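Local coordinates for predicted ATPase involved in replication control, Cdc46/Mcm family (Methanopyrus kandleri AV19, PDB 3F8T), which probably binds ATP and single-stranded DNA, as a homolog of the MCM helicases that unwind DNA during replication, at residues E195-E198 and L199-K202; S395-L398 and L399-L403; K460-A463 and R464-L467. The protein carries 2 engineered substitutions. All coordinates share one frame; numbering follows the deposited sequence.

Contact 1 of 3, residues E195-E198 and L199-K202; sequences EFRE and LADK
R197 and D201 sit one turn apart at the C-terminal end of helix 190-201, and a water rather than a direct ion pair joins their polar ends. The water accepts from R197 NH1 at 3.0 Å and donates to D201 OD1 at 2.5 Å, while NH1 and OD1 themselves stay 5.0 Å apart. At that distance, and with the guanidinium and carboxylate planes 50° apart, the two groups do not pair directly, though the opposite charges would probably still attract. With CG of R197 anti to its backbone N (chi1 -176°) and bends at the next two torsions, the chain brings NH1 obliquely to within 4.0 Å of A200 CB.

Beneath the side chains run the i to i+4 bonds of an alpha-helix. A200 N to F196 O is almost perfectly straight, and the bonds weaken toward the end, where K202 N reaches E198 O only weakly. K202 has already left helical torsions.

The buried side of the turn is set by its neighbours: F196 meets the ring of Y405 and packs on L398, whereas L199 and A200 lie on Y402, all on helix 396-409. L467 touches A200 and R197 from a loop. On the exposed side, the extended chain of K202 runs back over the last turn, its CG 3.3 Å from E198 O.

Contact 2 of 3, residues S395-L398 and L399-L403; sequences SYTL and LRRYL
Y396 and L399 meet on the tightly packed flank of this helix start, the tyrosine ring carbon CD2 lying 4.2 Å from the methyl CD1 of L399, which comes to the ring at a slant. The leucine's CG lies beside its own backbone N (chi1 -66°), a setting that folds the branch back toward the preceding turn and puts CG 3.3 Å from S395 O. L399 is buried, and also packs on T207, F208 and A211 of helix 204-212. The hydroxyl of Y396 is held by A211 O, and its ring meets that of H257 nearly at a right angle.

S395 occupies the N-cap position of helix 396-409, a helix of the AAA-lid region of this MCM protein. Its carbonyl receives L399 N in a nearly straight bond (174°), the first of the i to i+4 series; Y402 N closes the next turn on L398 O at 2.8 Å.

Packing is looser where T397 and the two arginines line the helix. The methyl CG2 of T397 and CD of R401 run side by side at 3.8 Å, both chains pointing the same way, and past this aliphatic contact R401 NE pairs with E192. R400 instead bends at chi3, bringing Y396 O 3.9 Å above one face of its guanidinium and offset toward the rim, while its NE makes a weak hydrogen bond to H261 O. T397 is exposed on this flank, and R400 and R401 are partly so.

Contact 3 of 3, residues K460-A463 and R464-L467; sequences KAHA and RMRL
K460 O meets R464 in two ways: it accepts the arginine's backbone N at 2.9 Å, and it lies 4.0 Å above the centre of the R464 guanidinium, a contact and not a bond. The lysine chain is extended, carrying NZ away to a salt bridge with E238, which also takes R464 NH1. E238 is thus shared by two cations, and probably eases their mutual repulsion in a buried setting.

A461 lies under the same guanidinium, its backbone N 3.7 Å from R464 NH2. While that face rests on the helix backbone, R464 NE bonds to F230 O. A leucine in place of R464 would probably leave E238 with one cationic partner fewer and F230 O without its side-chain donor.

These residues close helix 449-465, which ends in a Schellman motif: L467, with positive phi, is its C-prime residue, and L467 N turns back to R464 O. The last turns pack on helix 219-229 through A461, H462 and M465, and on helix 473-489 through H462 and A463.

H462 has CG anti to its backbone N (chi1 -175°), which swings the imidazole toward the helix end, where M465 and R466 each cross it at about a right angle. M465 SD approaches obliquely, 3.9 Å from H462 ND1, a buried nitrogen with no partner in the model. R466 CD lies 4.1 Å from H462 NE2.

A463 presents its methyl CB to R466 NH2 at 3.9 Å, and that nitrogen continues into a salt bridge with D475.

Read from the N terminus, the three contacts follow one another in series; each is a local helix turn, closes no long loop, and neither nests in nor crosses another. Contact 1 lies near the C-terminal end of helix 190-201, in the P-loop region, contact 2 at the start of helix 396-409 and contact 3 at the end of helix 449-465, both in the AAA-lid region. They converge in space, with centres 12 to 15 Å apart. Y402 is the common neighbour: its ring carbon CE1 lies against F196 O and its hydroxyl against A200 CA, and Y402 OH probably bonds M465 O at 2.6 Å. L467 CG also packs on that hydroxyl, tying the two lid helices together.

Contact 1 of 3, residues E195-E198 and L199-K202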
# COMPACT_ATOMS: atom_id res chain seq x y z
N GLU A 195 -0.83 -23.64 7.54
CA GLU A 195 0.42 -23.05 8.05
C GLU A 195 0.12 -21.77 8.82
O GLU A 195 0.65 -21.55 9.90
CB GLU A 195 1.40 -22.70 6.93
CG GLU A 195 1.91 -23.86 6.08
CD GLU A 195 3.03 -23.39 5.14
OE1 GLU A 195 4.19 -23.23 5.60
OE2 GLU A 195 2.75 -23.16 3.95
N PHE A 196 -0.74 -20.93 8.24
CA PHE A 196 -1.15 -19.66 8.86
C PHE A 196 -1.76 -19.91 10.23
O PHE A 196 -1.38 -19.28 11.21
CB PHE A 196 -2.17 -18.93 7.97
CG PHE A 196 -1.59 -18.29 6.72
CD1 PHE A 196 -0.24 -18.42 6.37
CD2 PHE A 196 -2.43 -17.56 5.87
CE1 PHE A 196 0.25 -17.82 5.22
CE2 PHE A 196 -1.95 -16.98 4.70
CZ PHE A 196 -0.61 -17.10 4.37
N ARG A 197 -2.71 -20.86 10.31
CA ARG A 197 -3.36 -21.14 11.59
C ARG A 197 -2.36 -21.63 12.63
O ARG A 197 -2.43 -21.22 13.78
CB ARG A 197 -4.53 -22.11 11.44
CG ARG A 197 -5.29 -22.36 12.76
CD ARG A 197 -5.80 -21.04 13.40
NE ARG A 197 -6.58 -20.21 12.49
CZ ARG A 197 -6.93 -18.94 12.74
NH1 ARG A 197 -6.55 -18.37 13.87
NH2 ARG A 197 -7.64 -18.25 11.86
N GLU A 198 -1.41 -22.47 12.21
CA GLU A 198 -0.35 -22.93 13.11
C GLU A 198 0.52 -21.78 13.61
O GLU A 198 0.84 -21.72 14.79
CB GLU A 198 0.50 -24.00 12.43
CG GLU A 198 -0.22 -25.36 12.36
CD GLU A 198 0.51 -26.34 11.48
OE1 GLU A 198 1.76 -26.36 11.52
OE2 GLU A 198 -0.16 -27.10 10.75
N LEU A 199 0.88 -20.87 12.71
CA LEU A 199 1.68 -19.70 13.10
C LEU A 199 0.91 -18.86 14.13
O LEU A 199 1.45 -18.54 15.20
CB LEU A 199 2.09 -18.87 11.87
CG LEU A 199 3.04 -17.68 12.04
CD1 LEU A 199 4.25 -18.03 12.90
CD2 LEU A 199 3.49 -17.15 10.67
N ALA A 200 -0.35 -18.55 13.83
CA ALA A 200 -1.22 -17.81 14.76
C ALA A 200 -1.31 -18.40 16.17
O ALA A 200 -1.31 -17.66 17.16
CB ALA A 200 -2.61 -17.67 14.17
N ASP A 201 -1.40 -19.72 16.26
CA ASP A 201 -1.52 -20.42 17.54
C ASP A 201 -0.24 -20.36 18.39
O ASP A 201 -0.31 -20.45 19.61
CB ASP A 201 -1.94 -21.88 17.33
CG ASP A 201 -3.42 -22.02 17.03
OD1 ASP A 201 -4.20 -21.11 17.36
OD2 ASP A 201 -3.81 -23.06 16.47
N LYS A 202 0.91 -20.23 17.74
CA LYS A 202 2.21 -20.22 18.43
C LYS A 202 2.53 -18.89 19.12
O LYS A 202 1.77 -18.40 19.95
CB LYS A 202 3.32 -20.54 17.43
CG LYS A 202 3.35 -21.98 16.97
CD LYS A 202 4.41 -22.17 15.90
CE LYS A 202 4.19 -23.47 15.14
NZ LYS A 202 4.83 -23.43 13.80
O HOH W 1 -6.05 -19.62 16.53

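Contact 2 of 3, residues S395-L398 and L399-L403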
# COMPACT_ATOMS: atom_id res chain seq x y z
N SER A 395 10.32 -19.27 6.43
CA SER A 395 10.44 -18.59 5.16
C SER A 395 9.94 -17.15 5.22
O SER A 395 8.88 -16.89 5.78
CB SER A 395 9.60 -19.35 4.14
OG SER A 395 9.60 -18.67 2.91
N TYR A 396 10.68 -16.23 4.60
CA TYR A 396 10.19 -14.85 4.46
C TYR A 396 8.95 -14.79 3.56
O TYR A 396 8.09 -13.91 3.72
CB TYR A 396 11.31 -13.91 3.98
CG TYR A 396 12.21 -13.50 5.11
CD1 TYR A 396 13.46 -14.08 5.28
CD2 TYR A 396 11.78 -12.58 6.04
CE1 TYR A 396 14.28 -13.71 6.35
CE2 TYR A 396 12.58 -12.22 7.11
CZ TYR A 396 13.82 -12.78 7.25
OH TYR A 396 14.58 -12.40 8.33
N THR A 397 8.86 -15.73 2.63
CA THR A 397 7.66 -15.87 1.80
C THR A 397 6.43 -16.11 2.67
O THR A 397 5.42 -15.43 2.52
CB THR A 397 7.82 -17.00 0.76
OG1 THR A 397 8.85 -16.63 -0.17
CG2 THR A 397 6.53 -17.22 -0.00
N LEU A 398 6.53 -17.07 3.58
CA LEU A 398 5.45 -17.38 4.50
C LEU A 398 5.14 -16.17 5.37
O LEU A 398 3.99 -15.74 5.44
CB LEU A 398 5.75 -18.61 5.36
CG LEU A 398 4.68 -18.93 6.44
CD1 LEU A 398 3.38 -19.45 5.84
CD2 LEU A 398 5.18 -19.86 7.56
N LEU A 399 6.17 -15.61 6.00
CA LEU A 399 6.00 -14.45 6.88
C LEU A 399 5.31 -13.28 6.18
O LEU A 399 4.39 -12.68 6.74
CB LEU A 399 7.36 -13.99 7.44
CG LEU A 399 8.07 -14.98 8.39
CD1 LEU A 399 9.35 -14.37 8.97
CD2 LEU A 399 7.14 -15.44 9.49
N ARG A 400 5.74 -12.97 4.97
CA ARG A 400 5.17 -11.83 4.24
C ARG A 400 3.73 -12.10 3.80
O ARG A 400 2.86 -11.24 3.91
CB ARG A 400 6.02 -11.50 3.02
CG ARG A 400 5.70 -10.14 2.41
CD ARG A 400 6.35 -9.98 1.04
NE ARG A 400 7.67 -10.62 0.99
CZ ARG A 400 7.96 -11.75 0.35
NH1 ARG A 400 7.03 -12.42 -0.33
NH2 ARG A 400 9.20 -12.21 0.39
N ARG A 401 3.50 -13.31 3.29
CA ARG A 401 2.14 -13.69 2.88
C ARG A 401 1.15 -13.75 4.06
O ARG A 401 -0.00 -13.34 3.92
CB ARG A 401 2.14 -15.01 2.10
CG ARG A 401 2.65 -14.85 0.69
CD ARG A 401 2.84 -16.20 0.03
NE ARG A 401 1.56 -16.84 -0.23
CZ ARG A 401 0.80 -16.59 -1.29
NH1 ARG A 401 1.18 -15.71 -2.22
NH2 ARG A 401 -0.35 -17.24 -1.43
N TYR A 402 1.61 -14.23 5.21
CA TYR A 402 0.80 -14.22 6.44
C TYR A 402 0.43 -12.79 6.82
O TYR A 402 -0.71 -12.53 7.18
CB TYR A 402 1.60 -14.83 7.59
CG TYR A 402 0.91 -14.91 8.94
CD1 TYR A 402 0.10 -15.99 9.25
CD2 TYR A 402 1.13 -13.95 9.93
CE1 TYR A 402 -0.51 -16.10 10.48
CE2 TYR A 402 0.54 -14.04 11.17
CZ TYR A 402 -0.29 -15.12 11.45
OH TYR A 402 -0.87 -15.26 12.69
N LEU A 403 1.40 -11.87 6.74
CA LEU A 403 1.14 -10.46 7.07
C LEU A 403 0.08 -9.89 6.14
O LEU A 403 -0.89 -9.28 6.59
CB LEU A 403 2.42 -9.64 6.95
CG LEU A 403 2.34 -8.11 7.09
CD1 LEU A 403 1.77 -7.68 8.45
CD2 LEU A 403 3.73 -7.53 6.88

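Contact 3 of 3, residues K460-A463 and R464-L467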
# COMPACT_ATOMS: atom_id res chain seq x y z
N LYS A 460 -3.96 -3.61 19.03
CA LYS A 460 -4.69 -3.96 17.80
C LYS A 460 -3.75 -4.70 16.83
O LYS A 460 -4.13 -5.71 16.23
CB LYS A 460 -5.27 -2.70 17.15
CG LYS A 460 -6.46 -2.05 17.94
CD LYS A 460 -6.96 -0.79 17.21
CE LYS A 460 -8.28 -0.25 17.80
NZ LYS A 460 -8.54 1.14 17.26
N ALA A 461 -2.53 -4.19 16.66
CA ALA A 461 -1.54 -4.86 15.81
C ALA A 461 -1.26 -6.28 16.26
O ALA A 461 -1.21 -7.21 15.42
CB ALA A 461 -0.24 -4.04 15.73
N HIS A 462 -1.13 -6.49 17.57
CA HIS A 462 -0.88 -7.83 18.07
C HIS A 462 -2.11 -8.74 17.84
O HIS A 462 -1.97 -9.93 17.54
CB HIS A 462 -0.44 -7.85 19.53
CG HIS A 462 -0.07 -9.22 20.00
ND1 HIS A 462 1.06 -9.87 19.56
CD2 HIS A 462 -0.70 -10.08 20.83
CE1 HIS A 462 1.13 -11.07 20.12
NE2 HIS A 462 0.07 -11.22 20.89
N ALA A 463 -3.32 -8.18 17.96
CA ALA A 463 -4.53 -8.97 17.68
C ALA A 463 -4.56 -9.38 16.20
O ALA A 463 -4.90 -10.52 15.87
CB ALA A 463 -5.80 -8.20 18.09
N ARG A 464 -4.17 -8.48 15.29
CA ARG A 464 -4.04 -8.86 13.87
C ARG A 464 -3.05 -10.01 13.68
O ARG A 464 -3.27 -10.93 12.87
CB ARG A 464 -3.64 -7.66 13.00
CG ARG A 464 -4.72 -6.58 12.96
CD ARG A 464 -4.52 -5.51 11.88
NE ARG A 464 -3.73 -4.46 12.45
CZ ARG A 464 -4.19 -3.33 12.95
NH1 ARG A 464 -5.48 -3.01 12.91
NH2 ARG A 464 -3.33 -2.49 13.47
N MET A 465 -1.96 -9.97 14.45
CA MET A 465 -0.90 -10.98 14.39
C MET A 465 -1.39 -12.36 14.84
O MET A 465 -0.79 -13.39 14.49
CB MET A 465 0.25 -10.54 15.28
CG MET A 465 1.59 -11.09 14.94
SD MET A 465 2.79 -10.30 16.04
CE MET A 465 3.49 -9.05 15.01
N ARG A 466 -2.46 -12.37 15.64
CA ARG A 466 -3.10 -13.61 16.11
C ARG A 466 -4.28 -13.96 15.22
O ARG A 466 -5.07 -14.87 15.55
CB ARG A 466 -3.63 -13.43 17.54
CG ARG A 466 -2.61 -13.27 18.63
CD ARG A 466 -3.27 -13.34 20.02
NE ARG A 466 -4.23 -12.25 20.25
CZ ARG A 466 -5.55 -12.38 20.17
NH1 ARG A 466 -6.10 -13.56 19.90
NH2 ARG A 466 -6.34 -11.33 20.37
N LEU A 467 -4.42 -13.24 14.10
CA LEU A 467 -5.55 -13.36 13.18
C LEU A 467 -6.88 -13.17 13.91
O LEU A 467 -7.84 -13.91 13.68
CB LEU A 467 -5.52 -14.71 12.43
CG LEU A 467 -4.27 -15.05 11.60
CD1 LEU A 467 -4.44 -16.44 10.98
CD2 LEU A 467 -4.02 -14.01 10.50